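Local atomic coordinates of 2-aminomuconate 6-semialdehyde dehydrogenase (Burkholderia cenocepacia, PDB entry 4U3W), a protein that probably oxidises 2-aminomuconate 6-semialdehyde to 2-aminomuconate with NAD+ as hydride acceptor, as expected of a tetrameric aldehyde dehydrogenase family member. Residues Trp87-Ala92 and Asn128-Ala133; Asp93-Arg98 and Ala209-Asp214; Lys161-Ile166 and Ile243-Phe248; Gly274-Ala279 and Ser309-Val314; Ser297-Ala302 and Pro412-Ala417. All blocks are in the same frame, centred on the assembly; numbering follows the deposited sequence.

Interaction 1: Trp87-Ala92 and Asn128-Ala133; sequences WLHKIA and NFRTFA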
# COMPACT_ATOMS: atom_id res chain seq x y z
N TRP A 87 23.85 -2.27 -10.72
CA TRP A 87 24.64 -3.50 -10.75
C TRP A 87 23.82 -4.63 -11.38
O TRP A 87 24.29 -5.38 -12.21
CB TRP A 87 25.11 -3.88 -9.34
CG TRP A 87 26.39 -3.19 -8.88
CD1 TRP A 87 26.53 -2.31 -7.82
CD2 TRP A 87 27.71 -3.32 -9.47
NE1 TRP A 87 27.85 -1.89 -7.73
CE2 TRP A 87 28.58 -2.50 -8.71
CE3 TRP A 87 28.22 -4.04 -10.57
CZ2 TRP A 87 29.95 -2.39 -9.02
CZ3 TRP A 87 29.59 -3.95 -10.86
CH2 TRP A 87 30.44 -3.11 -10.08
N LEU A 88 22.57 -4.75 -10.96
CA LEU A 88 21.73 -5.85 -11.45
C LEU A 88 21.47 -5.77 -12.97
O LEU A 88 21.52 -6.81 -13.69
CB LEU A 88 20.43 -5.88 -10.64
CG LEU A 88 20.49 -6.87 -9.44
CD1 LEU A 88 21.46 -6.46 -8.36
CD2 LEU A 88 19.10 -7.13 -8.84
N HIS A 89 21.28 -4.54 -13.49
CA HIS A 89 21.16 -4.40 -14.92
C HIS A 89 22.48 -4.70 -15.64
O HIS A 89 22.47 -5.24 -16.73
CB HIS A 89 20.66 -3.00 -15.29
CG HIS A 89 19.18 -2.86 -15.20
ND1 HIS A 89 18.31 -3.46 -16.10
CD2 HIS A 89 18.40 -2.18 -14.32
CE1 HIS A 89 17.07 -3.17 -15.76
NE2 HIS A 89 17.09 -2.39 -14.70
N LYS A 90 23.62 -4.34 -15.04
CA LYS A 90 24.91 -4.70 -15.65
C LYS A 90 25.07 -6.21 -15.74
O LYS A 90 25.62 -6.74 -16.72
CB LYS A 90 26.08 -4.15 -14.83
CG LYS A 90 26.46 -2.69 -15.16
CD LYS A 90 27.67 -2.25 -14.31
CE LYS A 90 27.49 -0.83 -13.75
NZ LYS A 90 27.80 0.31 -14.67
N ILE A 91 24.63 -6.89 -14.69
CA ILE A 91 24.72 -8.37 -14.66
C ILE A 91 23.81 -8.93 -15.75
O ILE A 91 24.21 -9.77 -16.54
CB ILE A 91 24.34 -8.92 -13.27
CG1 ILE A 91 25.41 -8.51 -12.23
CG2 ILE A 91 24.22 -10.46 -13.30
CD1 ILE A 91 24.93 -8.57 -10.76
N ALA A 92 22.59 -8.41 -15.81
CA ALA A 92 21.67 -8.84 -16.86
C ALA A 92 22.26 -8.65 -18.25
O ALA A 92 22.21 -9.57 -19.08
CB ALA A 92 20.34 -8.07 -16.71
N ASN A 128 14.78 -11.98 -14.28
CA ASN A 128 14.82 -11.92 -12.81
C ASN A 128 15.67 -10.76 -12.35
O ASN A 128 15.26 -10.02 -11.44
CB ASN A 128 15.38 -13.20 -12.19
CG ASN A 128 14.35 -14.33 -12.16
OD1 ASN A 128 13.15 -14.08 -12.12
ND2 ASN A 128 14.83 -15.59 -12.24
N PHE A 129 16.85 -10.58 -12.98
CA PHE A 129 17.72 -9.46 -12.58
C PHE A 129 17.05 -8.10 -12.89
O PHE A 129 17.05 -7.21 -12.03
CB PHE A 129 19.09 -9.58 -13.24
CG PHE A 129 19.99 -10.59 -12.55
CD1 PHE A 129 20.64 -10.27 -11.37
CD2 PHE A 129 20.14 -11.87 -13.07
CE1 PHE A 129 21.44 -11.23 -10.72
CE2 PHE A 129 20.97 -12.81 -12.42
CZ PHE A 129 21.59 -12.47 -11.26
N ARG A 130 16.44 -7.96 -14.08
CA ARG A 130 15.84 -6.66 -14.47
C ARG A 130 14.63 -6.34 -13.61
O ARG A 130 14.40 -5.18 -13.23
CB ARG A 130 15.45 -6.65 -15.96
CG ARG A 130 16.65 -6.99 -16.84
CD ARG A 130 16.66 -6.17 -18.11
NE ARG A 130 17.56 -6.70 -19.11
CZ ARG A 130 18.80 -6.25 -19.29
NH1 ARG A 130 19.29 -5.26 -18.51
NH2 ARG A 130 19.54 -6.77 -20.26
N THR A 131 13.87 -7.37 -13.29
CA THR A 131 12.69 -7.18 -12.48
C THR A 131 12.98 -6.67 -11.09
O THR A 131 12.37 -5.71 -10.61
CB THR A 131 11.89 -8.49 -12.38
OG1 THR A 131 11.27 -8.71 -13.63
CG2 THR A 131 10.79 -8.37 -11.31
N PHE A 132 13.89 -7.33 -10.40
CA PHE A 132 14.19 -6.88 -9.07
C PHE A 132 14.99 -5.60 -9.07
O PHE A 132 14.92 -4.85 -8.10
CB PHE A 132 14.92 -7.98 -8.25
CG PHE A 132 13.99 -9.10 -7.84
CD1 PHE A 132 13.03 -8.88 -6.87
CD2 PHE A 132 13.99 -10.30 -8.52
CE1 PHE A 132 12.11 -9.90 -6.54
CE2 PHE A 132 13.09 -11.31 -8.19
CZ PHE A 132 12.16 -11.10 -7.19
N ALA A 133 15.73 -5.31 -10.12
CA ALA A 133 16.35 -3.98 -10.22
C ALA A 133 15.26 -2.92 -10.24
O ALA A 133 15.33 -1.95 -9.50
CB ALA A 133 17.23 -3.88 -11.44

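Interaction 2: Asp93-Arg98 and Ala209-Asp214; sequences DGIEAR and AEVMHD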
# COMPACT_ATOMS: atom_id res chain seq x y z
N ASP A 93 22.87 -7.49 -18.49
CA ASP A 93 23.53 -7.24 -19.78
C ASP A 93 24.65 -8.24 -20.07
O ASP A 93 24.85 -8.66 -21.22
CB ASP A 93 24.11 -5.80 -19.81
CG ASP A 93 23.03 -4.73 -19.86
OD1 ASP A 93 21.85 -5.06 -20.10
OD2 ASP A 93 23.34 -3.54 -19.62
N GLY A 94 25.42 -8.59 -19.04
CA GLY A 94 26.54 -9.51 -19.20
C GLY A 94 26.12 -10.93 -19.57
O GLY A 94 26.84 -11.63 -20.31
N ILE A 95 24.97 -11.35 -19.07
CA ILE A 95 24.42 -12.67 -19.42
C ILE A 95 23.94 -12.61 -20.89
O ILE A 95 24.26 -13.49 -21.70
CB ILE A 95 23.24 -13.05 -18.51
CG1 ILE A 95 23.67 -13.14 -17.02
CG2 ILE A 95 22.68 -14.40 -18.90
CD1 ILE A 95 22.43 -13.22 -16.04
N GLU A 96 23.18 -11.57 -21.21
CA GLU A 96 22.69 -11.32 -22.58
C GLU A 96 23.84 -11.36 -23.59
O GLU A 96 23.72 -11.92 -24.65
CB GLU A 96 22.00 -9.94 -22.63
CG GLU A 96 20.58 -9.90 -23.23
CD GLU A 96 19.77 -8.69 -22.72
OE1 GLU A 96 20.38 -7.63 -22.44
OE2 GLU A 96 18.53 -8.79 -22.57
N ALA A 97 24.97 -10.73 -23.24
CA ALA A 97 26.17 -10.70 -24.09
C ALA A 97 26.77 -12.10 -24.31
O ALA A 97 27.54 -12.33 -25.25
CB ALA A 97 27.23 -9.74 -23.47
N ARG A 98 26.44 -13.04 -23.44
CA ARG A 98 26.89 -14.40 -23.61
C ARG A 98 25.72 -15.37 -23.72
O ARG A 98 25.81 -16.50 -23.25
CB ARG A 98 27.83 -14.79 -22.45
CG ARG A 98 29.10 -13.91 -22.37
CD ARG A 98 30.00 -14.29 -21.21
NE ARG A 98 30.62 -15.61 -21.41
CZ ARG A 98 31.40 -16.15 -20.49
NH1 ARG A 98 31.59 -15.47 -19.38
NH2 ARG A 98 31.94 -17.34 -20.64
N ALA A 209 29.01 -16.73 -12.37
CA ALA A 209 30.17 -16.22 -11.64
C ALA A 209 31.14 -15.46 -12.57
O ALA A 209 31.66 -14.44 -12.16
CB ALA A 209 30.95 -17.42 -10.92
N GLU A 210 31.41 -15.98 -13.78
CA GLU A 210 32.27 -15.27 -14.73
C GLU A 210 31.72 -13.90 -15.09
O GLU A 210 32.47 -12.91 -15.23
CB GLU A 210 32.44 -16.10 -16.03
CG GLU A 210 33.16 -17.41 -15.78
CD GLU A 210 33.40 -18.23 -17.03
OE1 GLU A 210 33.29 -17.67 -18.15
OE2 GLU A 210 33.73 -19.43 -16.91
N VAL A 211 30.40 -13.83 -15.23
CA VAL A 211 29.76 -12.54 -15.52
C VAL A 211 29.94 -11.58 -14.33
O VAL A 211 30.30 -10.40 -14.53
CB VAL A 211 28.25 -12.70 -15.90
CG1 VAL A 211 27.57 -11.30 -15.94
CG2 VAL A 211 28.15 -13.37 -17.27
N MET A 212 29.67 -12.07 -13.11
CA MET A 212 29.91 -11.29 -11.88
C MET A 212 31.33 -10.70 -11.86
O MET A 212 31.54 -9.53 -11.51
CB MET A 212 29.75 -12.16 -10.58
CG MET A 212 28.35 -12.81 -10.41
SD MET A 212 27.06 -11.51 -10.28
CE MET A 212 25.60 -12.50 -9.98
N HIS A 213 32.29 -11.56 -12.18
CA HIS A 213 33.70 -11.19 -12.25
C HIS A 213 33.96 -10.15 -13.36
O HIS A 213 34.64 -9.15 -13.12
CB HIS A 213 34.54 -12.45 -12.52
CG HIS A 213 36.00 -12.23 -12.29
ND1 HIS A 213 36.51 -11.86 -11.06
CD2 HIS A 213 37.07 -12.32 -13.12
CE1 HIS A 213 37.82 -11.73 -11.15
NE2 HIS A 213 38.19 -12.01 -12.38
N ASP A 214 33.40 -10.38 -14.55
CA ASP A 214 33.68 -9.49 -15.67
C ASP A 214 33.06 -8.10 -15.48
O ASP A 214 33.67 -7.09 -15.87
CB ASP A 214 33.22 -10.12 -16.99
CG ASP A 214 34.17 -11.20 -17.50
OD1 ASP A 214 35.33 -11.29 -17.00
OD2 ASP A 214 33.76 -11.98 -18.40
O HOH W 1 31.28 -12.62 -18.63

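Interaction 3: Lys161-Ile166 and Ile243-Phe248; sequences KPLGVI and ISAITF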
# COMPACT_ATOMS: atom_id res chain seq x y z
N LYS A 161 17.28 -2.86 5.96
CA LYS A 161 18.68 -2.95 5.68
C LYS A 161 18.90 -4.44 5.29
O LYS A 161 18.03 -5.28 5.55
CB LYS A 161 19.55 -2.49 6.91
CG LYS A 161 19.33 -3.25 8.23
CD LYS A 161 20.37 -2.89 9.41
CE LYS A 161 20.09 -1.49 9.97
NZ LYS A 161 18.71 -1.37 10.51
N PRO A 162 20.04 -4.76 4.68
CA PRO A 162 20.24 -6.18 4.34
C PRO A 162 20.19 -7.10 5.59
O PRO A 162 20.64 -6.62 6.66
CB PRO A 162 21.65 -6.20 3.76
CG PRO A 162 22.05 -4.77 3.51
CD PRO A 162 21.23 -3.93 4.40
N LEU A 163 19.69 -8.35 5.47
CA LEU A 163 19.97 -9.39 6.50
C LEU A 163 21.47 -9.59 6.74
O LEU A 163 21.93 -9.73 7.88
CB LEU A 163 19.38 -10.74 6.10
CG LEU A 163 17.87 -10.98 6.09
CD1 LEU A 163 17.53 -12.40 5.62
CD2 LEU A 163 17.38 -10.78 7.50
N GLY A 164 22.25 -9.59 5.66
CA GLY A 164 23.69 -9.75 5.78
C GLY A 164 24.23 -10.67 4.69
O GLY A 164 24.55 -10.21 3.56
N VAL A 165 24.35 -11.96 5.05
CA VAL A 165 24.87 -12.96 4.16
C VAL A 165 23.76 -14.00 3.92
O VAL A 165 23.28 -14.66 4.84
CB VAL A 165 26.11 -13.67 4.73
CG1 VAL A 165 26.59 -14.73 3.73
CG2 VAL A 165 27.23 -12.63 5.03
N ILE A 166 23.36 -14.16 2.67
CA ILE A 166 22.31 -15.12 2.36
C ILE A 166 22.94 -16.40 1.82
O ILE A 166 23.69 -16.31 0.87
CB ILE A 166 21.36 -14.61 1.28
CG1 ILE A 166 20.85 -13.22 1.65
CG2 ILE A 166 20.20 -15.66 1.07
CD1 ILE A 166 19.86 -13.24 2.76
N ILE A 243 26.08 -17.19 8.71
CA ILE A 243 25.12 -16.83 7.65
C ILE A 243 23.93 -16.20 8.33
O ILE A 243 23.68 -16.44 9.51
CB ILE A 243 24.60 -18.03 6.82
CG1 ILE A 243 24.04 -19.06 7.78
CG2 ILE A 243 25.69 -18.59 5.95
CD1 ILE A 243 23.05 -19.98 7.18
N SER A 244 23.19 -15.40 7.59
CA SER A 244 22.03 -14.72 8.16
C SER A 244 20.70 -15.43 7.82
O SER A 244 19.70 -15.29 8.51
CB SER A 244 21.96 -13.28 7.63
OG SER A 244 23.21 -12.65 7.79
N ALA A 245 20.70 -16.17 6.72
CA ALA A 245 19.46 -16.77 6.22
C ALA A 245 19.81 -17.88 5.27
O ALA A 245 20.91 -17.85 4.70
CB ALA A 245 18.61 -15.73 5.47
N ILE A 246 18.88 -18.82 5.07
CA ILE A 246 19.02 -19.85 4.04
C ILE A 246 17.75 -19.76 3.16
O ILE A 246 16.65 -19.76 3.70
CB ILE A 246 19.09 -21.27 4.60
CG1 ILE A 246 20.39 -21.48 5.37
CG2 ILE A 246 19.05 -22.33 3.46
CD1 ILE A 246 21.62 -21.50 4.41
N THR A 247 17.93 -19.68 1.85
CA THR A 247 16.78 -19.80 0.92
C THR A 247 17.06 -21.09 0.20
O THR A 247 18.23 -21.46 -0.10
CB THR A 247 16.62 -18.57 0.00
OG1 THR A 247 15.40 -18.70 -0.77
CG2 THR A 247 17.80 -18.47 -0.95
N PHE A 248 16.02 -21.87 0.03
CA PHE A 248 16.21 -23.21 -0.45
C PHE A 248 15.01 -23.59 -1.33
O PHE A 248 13.89 -23.30 -0.97
CB PHE A 248 16.38 -24.20 0.71
CG PHE A 248 16.34 -25.65 0.27
CD1 PHE A 248 17.42 -26.24 -0.38
CD2 PHE A 248 15.18 -26.43 0.48
CE1 PHE A 248 17.35 -27.59 -0.81
CE2 PHE A 248 15.11 -27.78 0.07
CZ PHE A 248 16.19 -28.35 -0.58

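Interaction 4: Gly274-Ala279 and Ser309-Val314; sequences GGKNAA and SERVYV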
# COMPACT_ATOMS: atom_id res chain seq x y z
N GLY A 274 8.32 -29.61 -1.94
CA GLY A 274 7.66 -30.52 -2.89
C GLY A 274 6.21 -30.19 -3.15
O GLY A 274 5.63 -29.28 -2.53
N GLY A 275 5.60 -30.90 -4.12
CA GLY A 275 4.18 -30.79 -4.33
C GLY A 275 3.63 -32.10 -4.95
O GLY A 275 4.40 -32.91 -5.50
N LYS A 276 2.33 -32.31 -4.84
CA LYS A 276 1.64 -33.36 -5.62
C LYS A 276 0.42 -32.71 -6.23
O LYS A 276 -0.71 -32.90 -5.77
CB LYS A 276 1.26 -34.55 -4.76
CG LYS A 276 0.75 -35.78 -5.60
CD LYS A 276 1.89 -36.45 -6.41
CE LYS A 276 1.35 -37.70 -7.19
NZ LYS A 276 2.47 -38.41 -7.86
N ASN A 277 0.69 -31.86 -7.21
CA ASN A 277 -0.28 -30.93 -7.71
C ASN A 277 -1.35 -31.54 -8.61
O ASN A 277 -1.08 -32.46 -9.36
CB ASN A 277 0.44 -29.82 -8.47
CG ASN A 277 1.60 -29.25 -7.67
OD1 ASN A 277 1.42 -28.73 -6.56
ND2 ASN A 277 2.78 -29.34 -8.23
N ALA A 278 -2.56 -31.00 -8.51
CA ALA A 278 -3.69 -31.41 -9.34
C ALA A 278 -4.02 -30.41 -10.46
O ALA A 278 -3.82 -29.16 -10.30
CB ALA A 278 -4.93 -31.63 -8.48
N ALA A 279 -4.52 -30.95 -11.57
CA ALA A 279 -5.23 -30.18 -12.59
C ALA A 279 -6.69 -30.69 -12.60
O ALA A 279 -6.92 -31.91 -12.54
CB ALA A 279 -4.57 -30.36 -13.97
N SER A 309 1.61 -31.14 -12.83
CA SER A 309 0.41 -31.80 -12.42
C SER A 309 0.60 -33.31 -12.52
O SER A 309 0.56 -33.86 -13.62
CB SER A 309 -0.79 -31.36 -13.31
OG SER A 309 -0.54 -31.71 -14.67
N GLU A 310 0.76 -33.99 -11.38
CA GLU A 310 0.86 -35.44 -11.40
C GLU A 310 -0.48 -36.10 -11.08
O GLU A 310 -0.61 -37.30 -11.29
CB GLU A 310 1.97 -35.93 -10.41
CG GLU A 310 3.34 -35.52 -10.95
CD GLU A 310 4.55 -36.13 -10.16
OE1 GLU A 310 4.34 -36.77 -9.10
OE2 GLU A 310 5.69 -35.97 -10.62
N ARG A 311 -1.48 -35.32 -10.61
CA ARG A 311 -2.87 -35.79 -10.45
C ARG A 311 -3.71 -34.96 -11.39
O ARG A 311 -3.51 -33.74 -11.52
CB ARG A 311 -3.43 -35.62 -9.01
CG ARG A 311 -2.62 -36.31 -7.89
CD ARG A 311 -3.25 -36.07 -6.53
NE ARG A 311 -2.94 -34.72 -5.98
CZ ARG A 311 -3.77 -34.03 -5.20
NH1 ARG A 311 -4.98 -34.51 -4.92
NH2 ARG A 311 -3.41 -32.84 -4.71
N VAL A 312 -4.62 -35.62 -12.10
CA VAL A 312 -5.61 -34.92 -12.93
C VAL A 312 -7.01 -35.44 -12.57
O VAL A 312 -7.18 -36.66 -12.42
CB VAL A 312 -5.36 -35.13 -14.46
CG1 VAL A 312 -6.36 -34.28 -15.31
CG2 VAL A 312 -3.91 -34.77 -14.81
N TYR A 313 -7.98 -34.52 -12.40
CA TYR A 313 -9.37 -34.93 -12.17
C TYR A 313 -10.26 -34.34 -13.26
O TYR A 313 -10.28 -33.14 -13.46
CB TYR A 313 -9.90 -34.48 -10.80
CG TYR A 313 -9.05 -35.00 -9.61
CD1 TYR A 313 -9.21 -36.29 -9.11
CD2 TYR A 313 -8.13 -34.18 -9.00
CE1 TYR A 313 -8.43 -36.76 -8.00
CE2 TYR A 313 -7.34 -34.62 -7.90
CZ TYR A 313 -7.50 -35.91 -7.43
OH TYR A 313 -6.73 -36.26 -6.37
N VAL A 314 -11.01 -35.20 -13.95
CA VAL A 314 -11.82 -34.76 -15.09
C VAL A 314 -13.27 -35.16 -14.83
O VAL A 314 -13.55 -36.27 -14.40
CB VAL A 314 -11.31 -35.39 -16.42
CG1 VAL A 314 -12.15 -34.95 -17.63
CG2 VAL A 314 -9.82 -35.02 -16.62
O HOH W 2 1.05 -39.41 -10.00

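Interaction 5: Ser297-Ala302 and Pro412-Ala417; sequences SSFTNA and PVCHIA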
# COMPACT_ATOMS: atom_id res chain seq x y z
N SER A 297 1.32 -29.11 -18.46
CA SER A 297 1.55 -29.09 -17.00
C SER A 297 2.05 -30.47 -16.55
O SER A 297 2.67 -30.59 -15.50
CB SER A 297 0.28 -28.70 -16.21
OG SER A 297 -0.81 -29.60 -16.45
N SER A 298 1.82 -31.50 -17.35
CA SER A 298 2.33 -32.81 -16.99
C SER A 298 3.74 -33.15 -17.50
O SER A 298 4.49 -33.88 -16.82
CB SER A 298 1.38 -33.94 -17.44
OG SER A 298 0.06 -33.74 -16.90
N PHE A 299 4.09 -32.69 -18.71
CA PHE A 299 5.32 -33.18 -19.35
C PHE A 299 6.37 -32.10 -19.66
O PHE A 299 7.43 -32.42 -20.19
CB PHE A 299 4.95 -33.93 -20.62
CG PHE A 299 3.94 -35.05 -20.40
CD1 PHE A 299 4.15 -36.03 -19.42
CD2 PHE A 299 2.77 -35.12 -21.17
CE1 PHE A 299 3.20 -37.07 -19.21
CE2 PHE A 299 1.84 -36.14 -20.97
CZ PHE A 299 2.07 -37.13 -19.98
N THR A 300 6.11 -30.84 -19.29
CA THR A 300 7.13 -29.79 -19.40
C THR A 300 8.42 -30.21 -18.65
O THR A 300 8.35 -30.69 -17.51
CB THR A 300 6.62 -28.45 -18.83
OG1 THR A 300 5.61 -27.90 -19.70
CG2 THR A 300 7.78 -27.42 -18.71
N ASN A 301 9.59 -30.04 -19.28
CA ASN A 301 10.88 -30.42 -18.63
C ASN A 301 10.88 -31.88 -18.19
O ASN A 301 11.41 -32.20 -17.11
CB ASN A 301 11.18 -29.50 -17.38
CG ASN A 301 12.68 -29.44 -16.98
OD1 ASN A 301 13.57 -29.45 -17.84
ND2 ASN A 301 12.96 -29.36 -15.66
N ALA A 302 10.25 -32.74 -18.98
CA ALA A 302 10.09 -34.16 -18.67
C ALA A 302 9.41 -34.36 -17.30
O ALA A 302 9.73 -35.32 -16.59
CB ALA A 302 11.46 -34.91 -18.74
N PRO A 412 7.76 -37.55 -15.86
CA PRO A 412 6.76 -37.22 -16.89
C PRO A 412 5.59 -38.17 -16.81
O PRO A 412 5.46 -39.10 -17.60
CB PRO A 412 7.51 -37.39 -18.22
CG PRO A 412 8.53 -38.55 -17.88
CD PRO A 412 8.93 -38.27 -16.43
N VAL A 413 4.73 -37.91 -15.83
CA VAL A 413 3.63 -38.80 -15.56
C VAL A 413 2.47 -38.02 -14.95
O VAL A 413 2.66 -37.00 -14.27
CB VAL A 413 4.09 -39.96 -14.63
CG1 VAL A 413 4.49 -39.43 -13.22
CG2 VAL A 413 3.05 -41.04 -14.54
N CYS A 414 1.25 -38.46 -15.25
CA CYS A 414 0.08 -37.98 -14.56
C CYS A 414 -0.87 -39.16 -14.44
O CYS A 414 -0.90 -40.02 -15.32
CB CYS A 414 -0.61 -36.81 -15.31
SG CYS A 414 -1.12 -37.12 -17.01
N HIS A 415 -1.62 -39.18 -13.34
CA HIS A 415 -2.76 -40.07 -13.17
C HIS A 415 -4.05 -39.25 -13.47
O HIS A 415 -4.17 -38.11 -13.06
CB HIS A 415 -2.80 -40.67 -11.75
CG HIS A 415 -4.03 -41.49 -11.48
ND1 HIS A 415 -5.20 -40.94 -10.99
CD2 HIS A 415 -4.28 -42.81 -11.65
CE1 HIS A 415 -6.12 -41.89 -10.87
NE2 HIS A 415 -5.59 -43.03 -11.28
N ILE A 416 -5.02 -39.84 -14.16
CA ILE A 416 -6.31 -39.16 -14.45
C ILE A 416 -7.46 -39.94 -13.79
O ILE A 416 -7.55 -41.16 -13.96
CB ILE A 416 -6.53 -39.04 -16.00
CG1 ILE A 416 -5.20 -38.60 -16.63
CG2 ILE A 416 -7.72 -38.05 -16.39
CD1 ILE A 416 -5.19 -38.40 -18.12
N ALA A 417 -8.32 -39.24 -13.02
CA ALA A 417 -9.51 -39.88 -12.42
C ALA A 417 -10.74 -39.09 -12.77
O ALA A 417 -10.64 -37.89 -13.01
CB ALA A 417 -9.40 -39.99 -10.90
O HOH W 3 4.24 -34.40 -14.09

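Interaction 1: Trp87-Ala92 and Asn128-Ala133
Ile91 lays its CG2 methyl over one face of the Phe129 ring, 3.9 Å from the centroid, a CH-pi contact. Leu88 CG comes to the edge of the same ring, 3.9 Å from Phe129 CD1. On the other flank, Arg130 NH1 donates to His89 ND1 over 3.2 Å. The nitrogen lies in the plane of both groups, so ring and guanidinium meet edge to edge, nearly coplanar. The Arg130 chain bends at chi2 (-142°) on its way to His89 and Ala92. Ala92 CB sits over one face of the guanidinium, 3.5 Å from Arg130 CZ. Ala133 CB approaches His89 CD2 at 3.5 Å. Arg130 NH2 makes a salt bridge to Asp93; a further one, to one conformer of Glu96, is less certain. His89 NE2 bonds to Asp134, so the imidazole is held at both nitrogens. The two helix segments run antiparallel at 164°, with axes 8.3 Å apart. Helix 81-96 packs here on helix 114-138. Phe129 and Phe132 both pack on helix 175-188.

Interaction 2: Asp93-Arg98 and Ala209-Asp214
Two helices pack where helix 81-96 ends, and a salt bridge from Arg98 to Glu210 closes the join. Arg98 is the N-cap residue of the next helix, 99-110. Its guanidinium grips one oxygen end-on with two nitrogens. Arg98 NH2 lies 2.9 Å from Glu210 OE1, and Arg98 NH1 lies 3.0 Å from the same Glu210 OE1. The oxygen is in the guanidinium plane, and both nitrogens reach it from one face of the carboxylate. The NH2 bond runs nearly along the C-O axis, while NH1 meets the anti side. The Arg98 chain bends at its CG-CD bond (chi3 69°), which swings the flat group across the glutamate chain at about a right angle. NH2 also bridges to Glu101, so two acids probably share in balancing its charge. A water accepts from Arg98 NH1 at 3.0 Å and donates to Asp214 OD2 at 2.6 Å. It links a third acid, the exposed Asp214, to the same group. Below this polar rim, Val211 faces Gly94. Val211 CG1 is 3.9 Å from Gly94 CA, and Val211 CG2 is 3.7 Å from Gly94 O. The glycine allows the backbones to come close, with CA atoms of Gly94 and Val211 5.8 Å apart. Ile95 turns inward to Leu208 and to helix 114-138. Helix 203-214 also packs on strands 31-33 and 222-224, through Ala209, Glu210 and Met212.

Interaction 3: Lys161-Ile166 and Ile243-Phe248
Strands 153-169 and 245-249 run parallel, with Ile166 paired to Ala245 at a CA-CA distance of 5.1 Å. They are neighbours in the sheet of the Rossmann-like, nucleotide-binding part of the aldehyde dehydrogenase fold. The pairing starts just after a break in the first strand at Leu163 and Gly164. Gly164 has backbone angles in a region that glycine alone takes comfortably. Ser244 N donates to Val165 O over 2.8 Å. Further along, Ala245 continues the ladder with Gly167.

The OG of Ser244 lies beside its own backbone nitrogen (chi1 -50°) and accepts from Val165 N over 3.0 Å. That bond is almost straight, at 171°. The hydroxyl takes the place where a strand carbonyl would be expected. Gly164 is bound on the other side by strand 192-196, so the interrupted strand is held from both neighbours. Lys161, before the break, bonds through NZ to Ile455 O of the second subunit. On the face shared by Ile166 and Ala245, Ala245 CB touches Ile166 CD1 at 3.9 Å and Leu163 CD1 at 3.5 Å.

Interaction 4: Gly274-Ala279 and Ser309-Val314
Arg311 places one face of its guanidinium over Ala278 CB, 4.2 Å from CZ, and turns an edge to Lys276 O. Arg311 NE and NH2 grip that oxygen side-on, each at 2.9 Å from Lys276 O. NH2 comes almost straight on to the carbonyl, while NE sits above its plane. The bend at chi3 (-79°) turns the guanidinium to Lys276 O. NH1 reaches the edge of the Tyr313 ring and bonds to Tyr313 OH. Ala278 CB lies at the edge of that ring, 3.9 Å from Tyr313 CE2.

Under these groups run two parallel strands, the outer members of the beta-alpha-beta unit 277-281, 287-299, 309-315. Arg311 N binds Asn277 O, Ala279 N binds Arg311 O over 3.0 Å, and Tyr313 N binds Ala279 O over 2.8 Å. Gly274 to Lys276 belong to the Glu-Leu-Gly-Gly-Lys signature of the family.

Lys276 NZ meets Glu310 OE1 at 2.8 Å in a buried salt bridge. Lys276 NZ also donates to Glu407 O and to a water, which donates to Glu310 O. Glu310 accepts from the amides of Ile409 and Phe410. Such a setting should favour the charged forms of both residues and offset the cost of burying them.

Interaction 5: Ser297-Ala302 and Pro412-Ala417
Phe299 and Cys414 are brought together by their first torsions. Phe299 has CG beside its backbone nitrogen (chi1 -54°), which sends the ring toward Pro412. Cys414 has SG between backbone nitrogen and carbonyl carbon (chi1 57°), which turns the sulfur toward the helix end. Cys414 SG stands 5.3 Å from the Phe299 ring centroid and 48° off its normal, an oblique sulfur-aromatic contact. The ring edge does the closer touching. Phe299 CE1 is 3.4 Å from Pro412 O, and Phe299 CD1 is 3.8 Å from Pro412 CB. Ser298 CB lies over one ring face, while Pro412 meets the ring at its edge.

Helix 287-299 is the crossover helix of a beta-alpha-beta unit in the seven-stranded sheet of the fold's catalytic part. Strand 413-419 pairs with 309-315 in that sheet, so the helix end meets the start of an adjacent strand. After helix 287-299 the chain enters the loop that, in aldehyde dehydrogenases, carries the nucleophilic cysteine.

Ser298 OG packs on Cys414 CB at 3.5 Å, and its hydroxyl hydrogen-bonds to Val294 O and Ser309 OG. Asn301 and Ala302 both take left-handed helical angles. Ala302 O lies against the proline ring, 3.1 Å from Pro412 CD. A water lies 2.8 Å from Ser298 O and 3.0 Å from Val413 O, between helix and strand.

From the N terminus, interaction 1 closes the first loop, joining helix 81-96 to helix 114-138. Interaction 2 opens from the same helix 81-96 before that loop closes, so the two cross. They also touch, through the Arg130 to Asp93 salt bridge. Interaction 2 runs on to helix 203-214 and crosses interaction 3, which pairs strands 153-169 and 245-249. Interactions 1 and 3 follow in series. The first three tie together the nucleotide-binding part. Interactions 4 and 5 come later and cross each other. They meet in the second large sheet, where Val312 and His415 probably hydrogen-bond. Their centres lie about 33 and 35 Å from that of interaction 3.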